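3' terminal uridylyl transferase (Trypanosoma brucei, PDB 5HZD) adds uridines from UTP to the 3' ends of guide RNAs, ribosomal RNAs and some mRNAs in mitochondria, and takes part in RNA editing, working with magnesium or manganese. Local coordinates at residues I43-N48 with Y406-D411; R88-L93 with A104-F109; Y345-V348 with Y352-Y355; D397-F402 with L496-E501. All coordinates share one frame; numbering follows the deposited sequence.

Contact 1: I43-N48 with Y406-D411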
loop_
_atom_site.group_PDB
_atom_site.type_symbol
_atom_site.label_atom_id
_atom_site.label_comp_id
_atom_site.label_asym_id
_atom_site.label_seq_id
_atom_site.Cartn_x
_atom_site.Cartn_y
_atom_site.Cartn_z
ATOM N N ILE A 43 23.342 -24.823 -8.592
ATOM C CA ILE A 43 24.330 -23.737 -8.636
ATOM C C ILE A 43 24.511 -23.100 -7.263
ATOM O O ILE A 43 25.643 -22.936 -6.786
ATOM C CB ILE A 43 24.006 -22.689 -9.717
ATOM C CG1 ILE A 43 24.091 -23.346 -11.098
ATOM C CG2 ILE A 43 24.986 -21.518 -9.634
ATOM C CD1 ILE A 43 23.526 -22.524 -12.226
ATOM N N ALA A 44 23.405 -22.764 -6.603
ATOM C CA ALA A 44 23.504 -22.119 -5.297
ATOM C C ALA A 44 24.099 -23.065 -4.262
ATOM O O ALA A 44 24.843 -22.629 -3.390
ATOM C CB ALA A 44 22.151 -21.608 -4.846
ATOM N N GLN A 45 23.794 -24.359 -4.358
ATOM C CA GLN A 45 24.378 -25.347 -3.435
ATOM C C GLN A 45 25.889 -25.489 -3.550
ATOM O O GLN A 45 26.548 -25.897 -2.582
ATOM C CB GLN A 45 23.757 -26.726 -3.609
ATOM C CG GLN A 45 22.459 -26.894 -2.854
ATOM C CD GLN A 45 21.747 -28.165 -3.229
ATOM O OE1 GLN A 45 21.953 -28.706 -4.315
ATOM N NE2 GLN A 45 20.910 -28.661 -2.329
ATOM N N LYS A 46 26.444 -25.178 -4.718
ATOM C CA LYS A 46 27.901 -25.200 -4.867
ATOM C C LYS A 46 28.521 -24.079 -4.036
ATOM O O LYS A 46 29.611 -24.220 -3.481
ATOM C CB LYS A 46 28.311 -25.045 -6.331
ATOM C CG LYS A 46 27.718 -26.094 -7.244
ATOM C CD LYS A 46 28.118 -27.501 -6.824
ATOM C CE LYS A 46 27.052 -28.520 -7.218
ATOM N NZ LYS A 46 25.797 -28.329 -6.425
ATOM N N LEU A 47 27.812 -22.962 -3.956
ATOM C CA LEU A 47 28.301 -21.785 -3.241
ATOM C C LEU A 47 28.227 -21.917 -1.722
ATOM O O LEU A 47 29.029 -21.329 -0.994
ATOM C CB LEU A 47 27.574 -20.526 -3.743
ATOM C CG LEU A 47 28.107 -20.115 -5.125
ATOM C CD1 LEU A 47 27.155 -19.186 -5.848
ATOM C CD2 LEU A 47 29.472 -19.445 -4.989
ATOM N N ASN A 48 27.279 -22.711 -1.239
ATOM C CA ASN A 48 27.056 -22.809 0.199
ATOM C C ASN A 48 28.284 -23.222 1.056
ATOM O O ASN A 48 28.614 -22.541 2.031
ATOM C CB ASN A 48 25.818 -23.669 0.499
ATOM C CG ASN A 48 25.234 -23.378 1.857
ATOM O OD1 ASN A 48 25.240 -22.231 2.315
ATOM N ND2 ASN A 48 24.755 -24.416 2.528
ATOM N N TYR A 406 16.576 -17.204 3.099
ATOM C CA TYR A 406 15.409 -17.955 2.656
ATOM C C TYR A 406 15.744 -19.102 1.735
ATOM O O TYR A 406 14.914 -19.990 1.521
ATOM C CB TYR A 406 14.344 -17.020 2.083
ATOM C CG TYR A 406 13.660 -16.244 3.190
ATOM C CD1 TYR A 406 12.925 -16.913 4.172
ATOM C CD2 TYR A 406 13.767 -14.847 3.265
ATOM C CE1 TYR A 406 12.296 -16.218 5.202
ATOM C CE2 TYR A 406 13.121 -14.134 4.298
ATOM C CZ TYR A 406 12.398 -14.834 5.251
ATOM O OH TYR A 406 11.771 -14.163 6.270
ATOM N N SER A 407 16.953 -19.102 1.184
ATOM C CA SER A 407 17.348 -20.226 0.352
ATOM C C SER A 407 17.961 -21.381 1.165
ATOM O O SER A 407 17.795 -22.543 0.798
ATOM C CB SER A 407 18.336 -19.760 -0.751
ATOM O OG SER A 407 17.753 -18.848 -1.691
ATOM N N PHE A 408 18.633 -21.079 2.281
ATOM C CA PHE A 408 19.414 -22.103 3.010
ATOM C C PHE A 408 19.204 -22.203 4.507
ATOM O O PHE A 408 19.489 -23.246 5.098
ATOM C CB PHE A 408 20.924 -21.937 2.742
ATOM C CG PHE A 408 21.309 -22.225 1.332
ATOM C CD1 PHE A 408 21.238 -23.513 0.836
ATOM C CD2 PHE A 408 21.709 -21.205 0.483
ATOM C CE1 PHE A 408 21.566 -23.784 -0.489
ATOM C CE2 PHE A 408 22.040 -21.458 -0.825
ATOM C CZ PHE A 408 21.973 -22.752 -1.322
ATOM N N GLU A 409 18.747 -21.138 5.148
ATOM C CA GLU A 409 18.683 -21.128 6.606
ATOM C C GLU A 409 17.270 -21.343 7.134
ATOM O O GLU A 409 17.037 -22.194 8.012
ATOM C CB GLU A 409 19.186 -19.788 7.122
ATOM C CG GLU A 409 20.574 -19.407 6.694
ATOM C CD GLU A 409 21.005 -18.150 7.403
ATOM O OE1 GLU A 409 21.234 -17.129 6.733
ATOM O OE2 GLU A 409 21.055 -18.176 8.655
ATOM N N PHE A 410 16.318 -20.582 6.598
ATOM C CA PHE A 410 14.939 -20.696 7.089
ATOM C C PHE A 410 14.351 -22.078 6.802
ATOM O O PHE A 410 14.470 -22.597 5.685
ATOM C CB PHE A 410 14.046 -19.592 6.483
ATOM C CG PHE A 410 12.652 -19.644 7.012
ATOM C CD1 PHE A 410 12.397 -19.284 8.327
ATOM C CD2 PHE A 410 11.615 -20.115 6.223
ATOM C CE1 PHE A 410 11.109 -19.385 8.865
ATOM C CE2 PHE A 410 10.318 -20.228 6.748
ATOM C CZ PHE A 410 10.068 -19.876 8.068
ATOM N N ASP A 411 13.687 -22.656 7.806
ATOM C CA ASP A 411 13.131 -24.003 7.660
ATOM C C ASP A 411 11.705 -23.900 7.133
ATOM O O ASP A 411 10.741 -23.886 7.909
ATOM C CB ASP A 411 13.163 -24.745 8.984
ATOM C CG ASP A 411 12.830 -26.220 8.835
ATOM O OD1 ASP A 411 12.224 -26.615 7.803
ATOM O OD2 ASP A 411 13.204 -26.985 9.747
#

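Contact 2: R88-L93 with A104-F109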
loop_
_atom_site.group_PDB
_atom_site.type_symbol
_atom_site.label_atom_id
_atom_site.label_comp_id
_atom_site.label_asym_id
_atom_site.label_seq_id
_atom_site.Cartn_x
_atom_site.Cartn_y
_atom_site.Cartn_z
ATOM N N ARG A 88 -3.093 17.370 1.315
ATOM C CA ARG A 88 -4.153 18.256 0.857
ATOM C C ARG A 88 -5.293 17.451 0.247
ATOM O O ARG A 88 -6.483 17.750 0.482
ATOM C CB ARG A 88 -3.600 19.272 -0.125
ATOM C CG ARG A 88 -2.620 20.208 0.568
ATOM C CD ARG A 88 -2.309 21.467 -0.210
ATOM N NE ARG A 88 -1.455 21.180 -1.347
ATOM C CZ ARG A 88 -0.129 21.114 -1.304
ATOM N NH1 ARG A 88 0.535 21.339 -0.165
ATOM N NH2 ARG A 88 0.540 20.835 -2.419
ATOM N N ALA A 89 -4.963 16.426 -0.552
ATOM C CA ALA A 89 -6.013 15.582 -1.107
ATOM C C ALA A 89 -6.869 14.930 -0.027
ATOM O O ALA A 89 -8.091 14.829 -0.162
ATOM C CB ALA A 89 -5.411 14.503 -2.048
ATOM N N ARG A 90 -6.226 14.492 1.059
ATOM C CA ARG A 90 -6.929 13.866 2.175
ATOM C C ARG A 90 -7.916 14.857 2.787
ATOM O O ARG A 90 -9.054 14.500 3.054
ATOM C CB ARG A 90 -5.924 13.436 3.274
ATOM C CG ARG A 90 -6.548 12.538 4.361
ATOM C CD ARG A 90 -5.774 12.635 5.696
ATOM N NE ARG A 90 -5.818 14.024 6.113
ATOM C CZ ARG A 90 -6.855 14.561 6.728
ATOM N NH1 ARG A 90 -7.907 13.790 7.066
ATOM N NH2 ARG A 90 -6.847 15.862 6.989
ATOM N N ALA A 91 -7.470 16.098 3.027
ATOM C CA ALA A 91 -8.358 17.096 3.610
ATOM C C ALA A 91 -9.504 17.392 2.670
ATOM O O ALA A 91 -10.645 17.590 3.128
ATOM C CB ALA A 91 -7.589 18.369 3.952
ATOM N N GLN A 92 -9.225 17.421 1.368
ATOM C CA GLN A 92 -10.291 17.625 0.364
ATOM C C GLN A 92 -11.329 16.517 0.429
ATOM O O GLN A 92 -12.532 16.765 0.466
ATOM C CB GLN A 92 -9.674 17.741 -1.044
ATOM C CG GLN A 92 -8.864 19.015 -1.174
ATOM C CD GLN A 92 -7.795 18.970 -2.240
ATOM O OE1 GLN A 92 -7.841 18.129 -3.161
ATOM N NE2 GLN A 92 -6.857 19.897 -2.164
ATOM N N LEU A 93 -10.864 15.272 0.460
ATOM C CA LEU A 93 -11.781 14.147 0.548
ATOM C C LEU A 93 -12.586 14.206 1.838
ATOM O O LEU A 93 -13.781 13.893 1.837
ATOM C CB LEU A 93 -11.025 12.814 0.434
ATOM C CG LEU A 93 -11.961 11.599 0.452
ATOM C CD1 LEU A 93 -12.964 11.566 -0.717
ATOM C CD2 LEU A 93 -11.087 10.309 0.413
ATOM N N ALA A 104 -17.456 11.175 10.222
ATOM C CA ALA A 104 -16.400 10.461 9.511
ATOM C C ALA A 104 -15.139 11.310 9.338
ATOM O O ALA A 104 -15.211 12.519 9.071
ATOM C CB ALA A 104 -16.890 10.015 8.167
ATOM N N ARG A 105 -13.982 10.654 9.451
ATOM C CA ARG A 105 -12.701 11.288 9.186
ATOM C C ARG A 105 -11.919 10.401 8.238
ATOM O O ARG A 105 -12.201 9.207 8.118
ATOM C CB ARG A 105 -11.920 11.541 10.485
ATOM C CG ARG A 105 -12.638 12.525 11.441
ATOM C CD ARG A 105 -12.752 13.904 10.816
ATOM N NE ARG A 105 -13.377 14.852 11.764
ATOM C CZ ARG A 105 -14.691 15.044 11.885
ATOM N NH1 ARG A 105 -15.543 14.374 11.129
ATOM N NH2 ARG A 105 -15.156 15.900 12.788
ATOM N N VAL A 106 -10.966 10.997 7.539
ATOM C CA VAL A 106 -10.231 10.290 6.489
ATOM C C VAL A 106 -8.804 10.033 6.967
ATOM O O VAL A 106 -8.123 10.946 7.424
ATOM C CB VAL A 106 -10.215 11.113 5.168
ATOM C CG1 VAL A 106 -9.392 10.378 4.067
ATOM C CG2 VAL A 106 -11.655 11.318 4.647
ATOM N N PHE A 107 -8.361 8.776 6.857
ATOM C CA PHE A 107 -7.015 8.373 7.280
ATOM C C PHE A 107 -6.280 7.872 6.050
ATOM O O PHE A 107 -6.818 7.026 5.335
ATOM C CB PHE A 107 -7.126 7.171 8.228
ATOM C CG PHE A 107 -7.866 7.454 9.523
ATOM C CD1 PHE A 107 -9.260 7.607 9.519
ATOM C CD2 PHE A 107 -7.200 7.487 10.742
ATOM C CE1 PHE A 107 -9.954 7.850 10.684
ATOM C CE2 PHE A 107 -7.902 7.708 11.924
ATOM C CZ PHE A 107 -9.270 7.913 11.897
ATOM N N ILE A 108 -5.069 8.358 5.776
ATOM C CA ILE A 108 -4.259 7.738 4.709
ATOM C C ILE A 108 -3.601 6.457 5.232
ATOM O O ILE A 108 -3.104 6.429 6.364
ATOM C CB ILE A 108 -3.189 8.688 4.200
ATOM C CG1 ILE A 108 -3.854 9.841 3.440
ATOM C CG2 ILE A 108 -2.168 7.931 3.293
ATOM C CD1 ILE A 108 -2.888 10.958 3.004
ATOM N N PHE A 109 -3.584 5.409 4.414
ATOM C CA PHE A 109 -2.735 4.248 4.755
ATOM C C PHE A 109 -2.033 3.753 3.521
ATOM O O PHE A 109 -2.115 4.386 2.471
ATOM C CB PHE A 109 -3.504 3.160 5.524
ATOM C CG PHE A 109 -4.582 2.452 4.731
ATOM C CD1 PHE A 109 -5.845 3.011 4.582
ATOM C CD2 PHE A 109 -4.333 1.221 4.162
ATOM C CE1 PHE A 109 -6.855 2.316 3.878
ATOM C CE2 PHE A 109 -5.302 0.540 3.433
ATOM C CZ PHE A 109 -6.584 1.102 3.289
#

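Contact 3: Y345-V348 with Y352-Y355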
loop_
_atom_site.group_PDB
_atom_site.type_symbol
_atom_site.label_atom_id
_atom_site.label_comp_id
_atom_site.label_asym_id
_atom_site.label_seq_id
_atom_site.Cartn_x
_atom_site.Cartn_y
_atom_site.Cartn_z
ATOM N N TYR A 345 10.819 -10.132 9.067
ATOM C CA TYR A 345 11.114 -11.317 9.888
ATOM C C TYR A 345 12.596 -11.641 9.812
ATOM O O TYR A 345 13.230 -11.928 10.833
ATOM C CB TYR A 345 10.284 -12.521 9.424
ATOM C CG TYR A 345 10.623 -13.807 10.123
ATOM C CD1 TYR A 345 10.135 -14.073 11.394
ATOM C CD2 TYR A 345 11.436 -14.755 9.489
ATOM C CE1 TYR A 345 10.456 -15.297 12.055
ATOM C CE2 TYR A 345 11.743 -15.957 10.120
ATOM C CZ TYR A 345 11.258 -16.208 11.391
ATOM O OH TYR A 345 11.580 -17.383 12.033
ATOM N N TYR A 346 13.149 -11.584 8.607
ATOM C CA TYR A 346 14.599 -11.753 8.434
ATOM C C TYR A 346 15.386 -10.713 9.245
ATOM O O TYR A 346 16.354 -11.055 9.952
ATOM C CB TYR A 346 14.941 -11.694 6.947
ATOM C CG TYR A 346 16.378 -11.333 6.648
ATOM C CD1 TYR A 346 17.406 -12.250 6.846
ATOM C CD2 TYR A 346 16.686 -10.081 6.157
ATOM C CE1 TYR A 346 18.720 -11.927 6.530
ATOM C CE2 TYR A 346 17.989 -9.730 5.857
ATOM C CZ TYR A 346 19.001 -10.650 6.068
ATOM O OH TYR A 346 20.303 -10.308 5.740
ATOM N N LEU A 347 15.007 -9.440 9.153
ATOM C CA LEU A 347 15.700 -8.407 9.911
ATOM C C LEU A 347 15.652 -8.677 11.402
ATOM O O LEU A 347 16.649 -8.437 12.099
ATOM C CB LEU A 347 15.107 -7.003 9.626
ATOM C CG LEU A 347 15.232 -6.518 8.173
ATOM C CD1 LEU A 347 14.553 -5.142 8.023
ATOM C CD2 LEU A 347 16.720 -6.474 7.721
ATOM N N VAL A 348 14.510 -9.141 11.915
ATOM C CA VAL A 348 14.401 -9.385 13.342
ATOM C C VAL A 348 15.255 -10.576 13.717
ATOM O O VAL A 348 16.013 -10.524 14.692
ATOM C CB VAL A 348 12.946 -9.676 13.736
ATOM C CG1 VAL A 348 12.885 -10.236 15.186
ATOM C CG2 VAL A 348 12.086 -8.432 13.584
ATOM N N TYR A 352 19.059 -7.151 12.938
ATOM C CA TYR A 352 19.144 -5.821 12.330
ATOM C C TYR A 352 18.146 -4.799 12.877
ATOM O O TYR A 352 18.417 -3.584 12.846
ATOM C CB TYR A 352 18.973 -5.895 10.805
ATOM C CG TYR A 352 20.093 -6.559 10.078
ATOM C CD1 TYR A 352 21.306 -5.905 9.892
ATOM C CD2 TYR A 352 19.948 -7.855 9.584
ATOM C CE1 TYR A 352 22.343 -6.514 9.208
ATOM C CE2 TYR A 352 20.973 -8.467 8.886
ATOM C CZ TYR A 352 22.161 -7.789 8.707
ATOM O OH TYR A 352 23.185 -8.396 8.027
ATOM N N VAL A 353 16.964 -5.254 13.305
ATOM C CA VAL A 353 15.975 -4.346 13.907
ATOM C C VAL A 353 15.445 -5.011 15.180
ATOM O O VAL A 353 15.389 -6.240 15.262
ATOM C CB VAL A 353 14.755 -4.030 12.997
ATOM C CG1 VAL A 353 15.185 -3.385 11.642
ATOM C CG2 VAL A 353 13.921 -5.262 12.742
ATOM N N PRO A 354 15.008 -4.199 16.151
ATOM C CA PRO A 354 14.380 -4.745 17.359
ATOM C C PRO A 354 13.029 -5.385 17.050
ATOM O O PRO A 354 12.308 -4.999 16.130
ATOM C CB PRO A 354 14.173 -3.500 18.242
ATOM C CG PRO A 354 15.192 -2.520 17.770
ATOM C CD PRO A 354 15.221 -2.743 16.263
ATOM N N TYR A 355 12.671 -6.392 17.843
ATOM C CA TYR A 355 11.334 -6.971 17.721
ATOM C C TYR A 355 10.236 -5.982 18.130
ATOM O O TYR A 355 10.396 -5.231 19.106
ATOM C CB TYR A 355 11.258 -8.251 18.589
ATOM C CG TYR A 355 9.879 -8.851 18.584
ATOM C CD1 TYR A 355 9.417 -9.537 17.460
ATOM C CD2 TYR A 355 9.027 -8.714 19.686
ATOM C CE1 TYR A 355 8.131 -10.050 17.425
ATOM C CE2 TYR A 355 7.727 -9.247 19.655
ATOM C CZ TYR A 355 7.307 -9.905 18.518
ATOM O OH TYR A 355 6.036 -10.418 18.506
HETATM O O HOH W 1 22.428 -11.542 7.101
HETATM O O HOH W 2 16.069 -8.509 16.604
#

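Contact 4: D397-F402 with L496-E501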
loop_
_atom_site.group_PDB
_atom_site.type_symbol
_atom_site.label_atom_id
_atom_site.label_comp_id
_atom_site.label_asym_id
_atom_site.label_seq_id
_atom_site.Cartn_x
_atom_site.Cartn_y
_atom_site.Cartn_z
ATOM N N ASP A 397 24.850 -6.114 1.831
ATOM C CA ASP A 397 25.012 -7.273 2.715
ATOM C C ASP A 397 23.645 -7.803 3.166
ATOM O O ASP A 397 23.408 -9.023 3.241
ATOM C CB ASP A 397 25.722 -6.866 4.003
ATOM C CG ASP A 397 27.208 -6.681 3.846
ATOM O OD1 ASP A 397 27.791 -7.116 2.827
ATOM O OD2 ASP A 397 27.799 -6.094 4.790
ATOM N N MET A 398 22.759 -6.884 3.524
ATOM C CA MET A 398 21.450 -7.272 4.037
ATOM C C MET A 398 20.575 -7.921 2.986
ATOM O O MET A 398 19.869 -8.891 3.264
ATOM C CB MET A 398 20.762 -6.056 4.635
ATOM C CG MET A 398 21.495 -5.620 5.885
ATOM S SD MET A 398 21.026 -3.954 6.428
ATOM C CE MET A 398 19.371 -4.235 7.078
ATOM N N LEU A 399 20.619 -7.387 1.771
ATOM C CA LEU A 399 19.813 -7.967 0.696
ATOM C C LEU A 399 20.326 -9.337 0.266
ATOM O O LEU A 399 19.543 -10.283 0.106
ATOM C CB LEU A 399 19.702 -7.023 -0.502
ATOM C CG LEU A 399 18.590 -7.452 -1.457
ATOM C CD1 LEU A 399 17.225 -7.275 -0.825
ATOM C CD2 LEU A 399 18.681 -6.666 -2.801
ATOM N N VAL A 400 21.636 -9.481 0.099
ATOM C CA VAL A 400 22.193 -10.799 -0.200
ATOM C C VAL A 400 21.834 -11.772 0.924
ATOM O O VAL A 400 21.449 -12.924 0.691
ATOM C CB VAL A 400 23.724 -10.700 -0.328
ATOM C CG1 VAL A 400 24.350 -12.107 -0.389
ATOM C CG2 VAL A 400 24.039 -9.925 -1.538
ATOM N N GLY A 401 21.896 -11.273 2.151
ATOM C CA GLY A 401 21.607 -12.081 3.310
ATOM C C GLY A 401 20.157 -12.545 3.353
ATOM O O GLY A 401 19.885 -13.643 3.845
ATOM N N PHE A 402 19.237 -11.727 2.832
ATOM C CA PHE A 402 17.818 -12.096 2.781
ATOM C C PHE A 402 17.648 -13.314 1.860
ATOM O O PHE A 402 16.980 -14.300 2.203
ATOM C CB PHE A 402 16.992 -10.899 2.272
ATOM C CG PHE A 402 15.571 -11.236 1.854
ATOM C CD1 PHE A 402 15.278 -11.619 0.551
ATOM C CD2 PHE A 402 14.526 -11.097 2.759
ATOM C CE1 PHE A 402 13.988 -11.911 0.146
ATOM C CE2 PHE A 402 13.228 -11.360 2.370
ATOM C CZ PHE A 402 12.960 -11.753 1.059
ATOM N N LEU A 496 21.874 -15.599 -6.481
ATOM C CA LEU A 496 22.947 -15.705 -7.459
ATOM C C LEU A 496 23.170 -14.386 -8.177
ATOM O O LEU A 496 24.313 -14.062 -8.537
ATOM C CB LEU A 496 22.677 -16.839 -8.455
ATOM C CG LEU A 496 22.603 -18.213 -7.795
ATOM C CD1 LEU A 496 22.090 -19.298 -8.769
ATOM C CD2 LEU A 496 23.943 -18.602 -7.218
ATOM N N SER A 497 22.103 -13.630 -8.406
ATOM C CA SER A 497 22.208 -12.394 -9.193
ATOM C C SER A 497 22.961 -11.298 -8.438
ATOM O O SER A 497 23.590 -10.431 -9.054
ATOM C CB SER A 497 20.822 -11.865 -9.536
ATOM O OG SER A 497 20.170 -12.743 -10.445
ATOM N N LEU A 498 22.886 -11.318 -7.117
ATOM C CA LEU A 498 23.493 -10.237 -6.325
ATOM C C LEU A 498 25.004 -10.459 -6.167
ATOM O O LEU A 498 25.733 -9.589 -5.661
ATOM C CB LEU A 498 22.808 -10.101 -4.952
ATOM C CG LEU A 498 21.379 -9.569 -5.003
ATOM C CD1 LEU A 498 20.660 -9.800 -3.657
ATOM C CD2 LEU A 498 21.338 -8.106 -5.366
ATOM N N LEU A 499 25.478 -11.632 -6.573
ATOM C CA LEU A 499 26.922 -11.897 -6.526
ATOM C C LEU A 499 27.598 -11.523 -7.820
ATOM O O LEU A 499 28.814 -11.694 -7.962
ATOM C CB LEU A 499 27.221 -13.380 -6.268
ATOM C CG LEU A 499 26.617 -13.950 -5.000
ATOM C CD1 LEU A 499 26.884 -15.454 -4.937
ATOM C CD2 LEU A 499 27.211 -13.251 -3.793
ATOM N N LYS A 500 26.824 -11.064 -8.791
ATOM C CA LYS A 500 27.362 -10.826 -10.118
ATOM C C LYS A 500 27.040 -9.432 -10.626
ATOM O O LYS A 500 26.209 -8.724 -10.060
ATOM C CB LYS A 500 26.790 -11.855 -11.092
ATOM C CG LYS A 500 27.104 -13.274 -10.721
ATOM C CD LYS A 500 26.510 -14.276 -11.721
ATOM C CE LYS A 500 25.043 -14.007 -12.017
ATOM N NZ LYS A 500 24.901 -13.140 -13.226
ATOM N N GLU A 501 27.714 -9.023 -11.695
ATOM C CA GLU A 501 27.278 -7.847 -12.444
ATOM C C GLU A 501 25.916 -8.074 -13.117
ATOM O O GLU A 501 24.989 -7.271 -12.964
ATOM C CB GLU A 501 28.329 -7.450 -13.481
ATOM C CG GLU A 501 29.056 -6.159 -13.120
ATOM C CD GLU A 501 29.357 -6.065 -11.626
ATOM O OE1 GLU A 501 29.939 -7.026 -11.072
ATOM O OE2 GLU A 501 29.001 -5.035 -11.004
#

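Contact 1: I43-N48 with Y406-D411
F408 reaches from late in helix 385-409 and sets its ring against A44, Q45 and N48, late in helix 37-47 and just after it. Its CB bond points at the other segment. CG lies anti to the carbonyl carbon (chi1 -67°), which directs the ring at the N48 amide. At CG the ring meets that amide: OD1 of N48 is 4.1 Å from CG of F408. On one side CD1 of F408 has ND2 of N48 at 4.0 Å. On the other, CD2 of F408 has OD1 of N48 at 4.1 Å. The amide and ring planes are only 9° apart, so this is an amide-on-ring stack, with CG of N48 above the ring centre. Most of helix 385-409 belongs to the Cid1-family poly(A) polymerase region, and here it receives a helix that follows the zinc finger. Further out, CE1 of F408 comes to 4.0 Å from CG of Q45. CE2 of F408 lies near the methyl of A44. The tip, CZ of F408, touches CB of A44 at 3.7 Å and approaches the A44 O obliquely at 3.5 Å. Y492 of helix 481-497 also packs on A44 and S407.

Contact 2: R88-L93 with A104-F109
Segment 88-93 of helix 80-100 and strand 105-109 run nearly antiparallel, with 152° between their directions and 8.2 Å between their axes at closest approach. R90 and V106 are nearest in the backbone, their CA atoms 6.5 Å apart. These two residues carry most of the contact between them. The R90 chain slides past V106 in the opposite direction, and CG of R90 rests 3.6 Å from CG1 of V106. CG of R90 also lies 3.9 Å from CG1 of I108, whose CD1 meets CB of R90. The R90 chain bends at chi3 (59°), which brings the guanidinium back to the strand. There NH1 of R90 donates to O of V106 at 2.9 Å, with an N-H...O angle of 150°. The donor is tilted from the carbonyl plane. Two carboxylates share the same guanidinium: NE of R90 pairs with D372, and NH1 with E94. E94 also accepts from the V106 N, so it links arginine and strand. Away from the guanidinium, CG1 of V106 also meets CD2 of L93 at 4.0 Å. F126 of the next strand touches L93, V106 and I108. The arrangement is a helix packed on the edge strand of the mixed palm sheet of a nucleotidyltransferase. The neighbouring strand 124-129 begins at I124 and D125, which by similarity serve UTP and the catalytic metal.

Contact 3: Y345-V348 with Y352-Y355
The end of helix 336-349 is followed by a chain reversal that brings Y352 and V353 back to L347, where O of L347 receives two weak backbone bonds, from N of Y352 at 2.9 Å and from N of V353 at 3.4 Å. CD2 of L347 meets CB of Y352 at 3.9 Å, the two chains crossing at about a right angle. CB of L347 touches CG2 of V353 at 3.8 Å. That methyl sits between the V353 backbone N and carbonyl carbon, and from there it also reaches CG2 of V348 at 3.8 Å. The turn leads out of helix 336-349, which carries the UTP-binding pair S336 and Y337 at its other end, and into the loop before helix 385-409. CG1 of V348 lies at the ring edge of Y355, whose OH is bonded to O of L419. Y346 and Y352 meet obliquely, with ring planes 44° apart. OH of Y346 is 3.7 Å from CE2 of Y352. One water joins the two hydroxyls, weakly on the Y352 side. OH of Y346 also makes a weak hydrogen bond with O of M398 on helix 385-409. A second water donates to O of V348 at 2.8 Å and to O of V353.

Contact 4: D397-F402 with L496-E501
Apolar packing makes up the direct contact, and L498 is at the centre of it, turned toward helix 385-409. There CB of L498 meets CG2 of V400 at 3.6 Å, and the two side chains slide past each other in opposite directions. With chi1 at -69° the branch of L498 lies beside its backbone N, and both methyls go on to L399. CD1 of L498 lies 3.8 Å from CD2 of L399 and equally far from its CG. CD2 of L498 is 4.0 Å from the same L399 methyl. Here the two leucines cross at about a right angle. The backbones come closest at V400 and L498, with CA atoms 6.3 Å apart. The two segments share no backbone bond. L498 lies in a type I turn from S497 to K500. Helix 59-76 covers the side of the pair: I69 touches L399, I62 touches V400 and W65 touches L498. O of K500 is bonded to NE1 of W65 on that helix, and O of L499 to NH1 of R58 just before it. All three touching residues are buried, so between these two segments burial of branched aliphatic groups, not polar pairing, joins the turn to helix 385-409.

In the fold
From the N terminus, helix 37-47 follows the zinc finger and opens contact 1, which closes about 360 residues later on helix 385-409. Within that span come two local contacts in series. Contact 2 closes a short loop between helix 80-100 and strand 105-109 of the palm. Contact 3 closes the turn after helix 336-349. Contact 4 opens on helix 385-409 and closes at 496-501, late in helix 481-497 and the turn beyond, so its segments alternate with those of contact 1. Contacts 1, 3 and 4 touch one another: L496 packs on I43 and L47, Y406 packs on Y345, and Y346 reaches the M398 carbonyl. They tie one helical region together. Contact 2 lies apart, its centre about 46 Å from that of contact 1.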